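Local atomic coordinates of lectin CEL-I, N-acetyl-D-galactosamine-specific C-type (Cucumaria echinata, PDB entry 4WQQ), a protein that binds carbohydrates through calcium as a C-type lectin, naturally specific for galactose and N-acetylgalactosamine and here engineered to recognise mannose. Residues A[54-57]-A[58-62]; A[61-64]-A[65-68]. The protein carries 3 engineered substitutions. One frame throughout, in Å; residues are numbered along the deposited sequence.

Contact 1: A[54-57]-A[58-62]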
loop_
_atom_site.group_PDB
_atom_site.type_symbol
_atom_site.label_atom_id
_atom_site.label_comp_id
_atom_site.label_asym_id
_atom_site.label_seq_id
_atom_site.Cartn_x
_atom_site.Cartn_y
_atom_site.Cartn_z
ATOM N N GLU A 54 -7.165 -8.948 -16.635
ATOM C CA GLU A 54 -7.403 -7.655 -15.937
ATOM C C GLU A 54 -8.747 -7.051 -16.345
ATOM O O GLU A 54 -9.490 -6.578 -15.510
ATOM C CB GLU A 54 -6.240 -6.687 -16.137
ATOM C CG GLU A 54 -6.371 -5.436 -15.229
ATOM C CD GLU A 54 -5.143 -4.542 -15.182
ATOM O OE1 GLU A 54 -4.303 -4.550 -16.138
ATOM O OE2 GLU A 54 -5.068 -3.775 -14.163
ATOM N N GLN A 55 -9.065 -7.098 -17.634
ATOM C CA GLN A 55 -10.302 -6.635 -18.143
ATOM C C GLN A 55 -11.450 -7.337 -17.441
ATOM O O GLN A 55 -12.422 -6.699 -16.973
ATOM C CB GLN A 55 -10.358 -6.890 -19.670
ATOM C CG GLN A 55 -11.673 -6.602 -20.300
ATOM C CD GLN A 55 -11.962 -5.118 -20.513
ATOM O OE1 GLN A 55 -11.062 -4.283 -20.629
ATOM N NE2 GLN A 55 -13.233 -4.812 -20.587
ATOM N N ALA A 56 -11.407 -8.679 -17.420
ATOM C CA ALA A 56 -12.494 -9.386 -16.820
ATOM C C ALA A 56 -12.623 -9.105 -15.336
ATOM O O ALA A 56 -13.750 -9.011 -14.827
ATOM C CB ALA A 56 -12.355 -10.883 -17.115
ATOM N N TYR A 57 -11.521 -8.985 -14.652
ATOM C CA TYR A 57 -11.516 -8.741 -13.194
ATOM C C TYR A 57 -12.242 -7.405 -12.935
ATOM O O TYR A 57 -13.188 -7.303 -12.147
ATOM C CB TYR A 57 -10.095 -8.672 -12.640
ATOM C CG TYR A 57 -10.157 -8.108 -11.236
ATOM C CD1 TYR A 57 -10.542 -8.890 -10.163
ATOM C CD2 TYR A 57 -9.949 -6.738 -11.027
ATOM C CE1 TYR A 57 -10.714 -8.341 -8.911
ATOM C CE2 TYR A 57 -10.098 -6.188 -9.785
ATOM C CZ TYR A 57 -10.477 -6.959 -8.725
ATOM O OH TYR A 57 -10.606 -6.342 -7.480
ATOM N N VAL A 58 -11.849 -6.408 -13.710
ATOM C CA VAL A 58 -12.454 -5.065 -13.602
ATOM C C VAL A 58 -13.935 -5.024 -13.900
ATOM O O VAL A 58 -14.720 -4.493 -13.152
ATOM C CB VAL A 58 -11.666 -4.059 -14.470
ATOM C CG1 VAL A 58 -12.387 -2.691 -14.548
ATOM C CG2 VAL A 58 -10.260 -3.872 -13.942
ATOM N N PHE A 59 -14.317 -5.641 -15.009
ATOM C CA PHE A 59 -15.678 -5.647 -15.458
ATOM C C PHE A 59 -16.534 -6.381 -14.404
ATOM O O PHE A 59 -17.631 -5.901 -14.022
ATOM C CB PHE A 59 -15.733 -6.280 -16.848
ATOM C CG PHE A 59 -17.134 -6.445 -17.370
ATOM C CD1 PHE A 59 -17.823 -5.350 -17.811
ATOM C CD2 PHE A 59 -17.738 -7.680 -17.399
ATOM C CE1 PHE A 59 -19.105 -5.467 -18.290
ATOM C CE2 PHE A 59 -19.046 -7.800 -17.813
ATOM C CZ PHE A 59 -19.729 -6.705 -18.293
ATOM N N ASN A 60 -16.066 -7.571 -13.947
ATOM C CA ASN A 60 -16.863 -8.366 -13.026
ATOM C C ASN A 60 -17.008 -7.663 -11.654
ATOM O O ASN A 60 -18.074 -7.691 -11.011
ATOM C CB ASN A 60 -16.277 -9.785 -12.917
ATOM C CG ASN A 60 -16.390 -10.553 -14.280
ATOM O OD1 ASN A 60 -17.415 -10.449 -14.978
ATOM N ND2 ASN A 60 -15.336 -11.279 -14.663
ATOM N N TYR A 61 -15.964 -6.937 -11.256
ATOM C CA TYR A 61 -16.019 -6.216 -9.996
ATOM C C TYR A 61 -17.057 -5.090 -10.065
ATOM O O TYR A 61 -17.963 -4.962 -9.218
ATOM C CB TYR A 61 -14.597 -5.718 -9.686
ATOM C CG TYR A 61 -14.418 -4.723 -8.532
ATOM C CD1 TYR A 61 -15.269 -4.705 -7.451
ATOM C CD2 TYR A 61 -13.379 -3.790 -8.564
ATOM C CE1 TYR A 61 -15.103 -3.809 -6.414
ATOM C CE2 TYR A 61 -13.175 -2.880 -7.516
ATOM C CZ TYR A 61 -14.063 -2.864 -6.457
ATOM O OH TYR A 61 -13.949 -2.014 -5.380
ATOM N N TRP A 62 -16.970 -4.292 -11.126
ATOM C CA TRP A 62 -17.904 -3.249 -11.391
ATOM C C TRP A 62 -19.373 -3.758 -11.386
ATOM O O TRP A 62 -20.230 -3.245 -10.666
ATOM C CB TRP A 62 -17.548 -2.587 -12.731
ATOM C CG TRP A 62 -18.613 -1.703 -13.275
ATOM C CD1 TRP A 62 -19.450 -0.874 -12.569
ATOM C CD2 TRP A 62 -18.888 -1.452 -14.657
ATOM N NE1 TRP A 62 -20.225 -0.176 -13.402
ATOM C CE2 TRP A 62 -19.930 -0.513 -14.692
ATOM C CE3 TRP A 62 -18.389 -1.973 -15.878
ATOM C CZ2 TRP A 62 -20.488 -0.062 -15.879
ATOM C CZ3 TRP A 62 -18.952 -1.560 -17.035
ATOM C CH2 TRP A 62 -19.971 -0.553 -17.032
#
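Tyr-57 and Tyr-61, one helical turn apart on helix 52-65, run side by side with their phenol ends pointing the same way. Their ring planes meet at 38° with centroids 6.0 Å apart, an oblique pairing. CE2 of Tyr-57 comes 4.2 Å from CD2 of Tyr-61, and the hydroxyl of Tyr-57 reaches toward that same CD2. In both residues CG stands anti to the backbone N (chi1 167° in Tyr-57), which lays the two rings alongside each other. Beside Tyr-57, CG2 of Val-58 lies 4.1 Å from CD2 of that ring and also sits 3.2 Å from O of Glu-54, the carbonyl one turn back.

The backbone ladder of an alpha-helix sets this spacing. Val-58 N gives its hydrogen to Glu-54 O at 3.0 Å, nearly straight at 168°, and the next three amides repeat the i to i-4 pattern, the last, Tyr-61 N to Tyr-57 O, more bent. Asn-60 folds its amide back along the turn, so that ND2 approaches Ala-56 O to 2.8 Å, but the angle is too poor for a hydrogen bond; Asn-60 N is the donor that Ala-56 O accepts.

Farther out, the surrounding fold fixes the polar ends. Glu-54 is held by Tyr-16, Lys-137 and the backbone N of His-50, Gln-55 by Trp-123 and Gly-120, and the hydroxyl of Tyr-61 by the backbone N of Phe-18. Val-58 packs on Phe-115 and Met-135, buried against the strands of the lectin domain.

The chemistry is thus divided: backbone bonds keep the helix regular, Val-58 and the rings of Phe-59 and Tyr-61 pack on the strands, and the carboxylate of Glu-54, shared among a lysine, a hydroxyl and an amide, is probably stabilised in its charged form.

Contact 2: A[61-64]-A[65-68]; sequences YWRG and IDSQ
The side chain of Arg-63 doubles back along the last turn of helix 52-65 to grip the loop that follows, while Trp-62 and Asp-66 clasp each other beside it; Asp-66 itself closes an Asx turn, its OD1 accepting from the backbone N of Gln-68 at 2.9 Å. The bends of Arg-63 at chi2 and chi3 (-53° and -64°) fold its chain so that CD rests 3.4 Å above the indole plane of Trp-62, over the ring centre. The guanidinium then extends to Gln-68 O, which NH1 meets at 2.8 Å and almost in the guanidinium plane, with NH2 adding a weak second bond. Asp-66 O lies over the face of this flat group, and a long salt bridge joins NH1 to Asp-66 OD2.

Trp-62 and Asp-66 both carry CG anti to the backbone N, and their side chains point the same way. Side by side with the carboxylate, indole NE1 of Trp-62 gives its hydrogen to Asp-66 OD2 at 2.9 Å, meeting it on the anti side and somewhat out of the carboxylate plane, with ring and carboxylate planes turned 56° apart. Lys-133 makes a salt bridge to the same oxygen, which probably favours the charged carboxylate.

Trp-62 O accepts from two amides: Asp-66 N approaches it nearly along the C=O axis, whereas Ile-65 N comes from above the carbonyl plane. Ile-65 and Tyr-61 lie side by side, pointing the same way, with Ile-65 CD1 3.3 Å from Tyr-61 CE1.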
loop_
_atom_site.group_PDB
_atom_site.type_symbol
_atom_site.label_atom_id
_atom_site.label_comp_id
_atom_site.label_asym_id
_atom_site.label_seq_id
_atom_site.Cartn_x
_atom_site.Cartn_y
_atom_site.Cartn_z
ATOM N N TYR A 61 -15.964 -6.937 -11.256
ATOM C CA TYR A 61 -16.019 -6.216 -9.996
ATOM C C TYR A 61 -17.057 -5.090 -10.065
ATOM O O TYR A 61 -17.963 -4.962 -9.218
ATOM C CB TYR A 61 -14.597 -5.718 -9.686
ATOM C CG TYR A 61 -14.418 -4.723 -8.532
ATOM C CD1 TYR A 61 -15.269 -4.705 -7.451
ATOM C CD2 TYR A 61 -13.379 -3.790 -8.564
ATOM C CE1 TYR A 61 -15.103 -3.809 -6.414
ATOM C CE2 TYR A 61 -13.175 -2.880 -7.516
ATOM C CZ TYR A 61 -14.063 -2.864 -6.457
ATOM O OH TYR A 61 -13.949 -2.014 -5.380
ATOM N N TRP A 62 -16.970 -4.292 -11.126
ATOM C CA TRP A 62 -17.904 -3.249 -11.391
ATOM C C TRP A 62 -19.373 -3.758 -11.386
ATOM O O TRP A 62 -20.230 -3.245 -10.666
ATOM C CB TRP A 62 -17.548 -2.587 -12.731
ATOM C CG TRP A 62 -18.613 -1.703 -13.275
ATOM C CD1 TRP A 62 -19.450 -0.874 -12.569
ATOM C CD2 TRP A 62 -18.888 -1.452 -14.657
ATOM N NE1 TRP A 62 -20.225 -0.176 -13.402
ATOM C CE2 TRP A 62 -19.930 -0.513 -14.692
ATOM C CE3 TRP A 62 -18.389 -1.973 -15.878
ATOM C CZ2 TRP A 62 -20.488 -0.062 -15.879
ATOM C CZ3 TRP A 62 -18.952 -1.560 -17.035
ATOM C CH2 TRP A 62 -19.971 -0.553 -17.032
ATOM N N ARG A 63 -19.619 -4.792 -12.214
ATOM C CA ARG A 63 -20.981 -5.265 -12.444
ATOM C C ARG A 63 -21.535 -6.056 -11.274
ATOM O O ARG A 63 -22.770 -6.156 -11.140
ATOM C CB ARG A 63 -21.034 -6.014 -13.759
ATOM C CG ARG A 63 -20.590 -5.202 -14.971
ATOM C CD ARG A 63 -21.327 -3.885 -15.088
ATOM N NE ARG A 63 -22.749 -4.090 -15.304
ATOM C CZ ARG A 63 -23.680 -3.149 -15.283
ATOM N NH1 ARG A 63 -23.391 -1.901 -14.998
ATOM N NH2 ARG A 63 -24.915 -3.456 -15.545
ATOM N N GLY A 64 -20.661 -6.437 -10.340
ATOM C CA GLY A 64 -21.135 -7.000 -9.054
ATOM C C GLY A 64 -21.681 -5.980 -8.096
ATOM O O GLY A 64 -22.529 -6.267 -7.225
ATOM N N ILE A 65 -21.245 -4.724 -8.246
ATOM C CA ILE A 65 -21.763 -3.680 -7.435
ATOM C C ILE A 65 -22.836 -2.832 -8.119
ATOM O O ILE A 65 -23.794 -2.361 -7.470
ATOM C CB ILE A 65 -20.564 -2.821 -6.971
ATOM C CG1 ILE A 65 -19.736 -3.725 -6.032
ATOM C CG2 ILE A 65 -21.048 -1.610 -6.174
ATOM C CD1 ILE A 65 -18.334 -3.262 -5.898
ATOM N N ASP A 66 -22.648 -2.555 -9.399
ATOM C CA ASP A 66 -23.513 -1.663 -10.160
ATOM C C ASP A 66 -24.265 -2.469 -11.220
ATOM O O ASP A 66 -23.686 -3.021 -12.177
ATOM C CB ASP A 66 -22.636 -0.584 -10.810
ATOM C CG ASP A 66 -23.398 0.383 -11.698
ATOM O OD1 ASP A 66 -24.663 0.505 -11.630
ATOM O OD2 ASP A 66 -22.707 1.114 -12.481
ATOM N N SER A 67 -25.577 -2.557 -11.037
ATOM C CA SER A 67 -26.384 -3.231 -12.028
ATOM C C SER A 67 -27.014 -2.311 -13.056
ATOM O O SER A 67 -27.782 -2.769 -13.905
ATOM C CB SER A 67 -27.466 -4.057 -11.304
ATOM O OG SER A 67 -28.326 -3.215 -10.607
ATOM N N GLN A 68 -26.709 -1.008 -13.017
ATOM C CA GLN A 68 -27.410 -0.075 -13.882
ATOM C C GLN A 68 -26.800 -0.100 -15.288
ATOM O O GLN A 68 -25.620 -0.318 -15.414
ATOM C CB GLN A 68 -27.372 1.342 -13.323
ATOM C CG GLN A 68 -28.033 1.550 -11.983
ATOM C CD GLN A 68 -27.824 2.949 -11.473
ATOM O OE1 GLN A 68 -26.787 3.609 -11.769
ATOM N NE2 GLN A 68 -28.804 3.438 -10.667
#

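Overall arrangement
Followed from the N terminus, the chain enters helix 52-65 after strand 42-46, and contact 1 covers most of it from near its start, joining 54-57 to 58-62. Contact 2 takes up where contact 1 ends: the two overlap at Tyr-61 and Trp-62, neither nests inside nor crosses the other, and their centres lie 10 Å apart. Each closes a turn or two of local chain and no large loop. Contact 2 carries the chain off the helix toward strand 71-77. Together they line one helix against strands 14-23 and 132-140 of the C-type lectin fold, with strands 9-11 and 112-116 also meeting contact 1, while the bound mannose lies about 13 Å from the Trp-62 side chain.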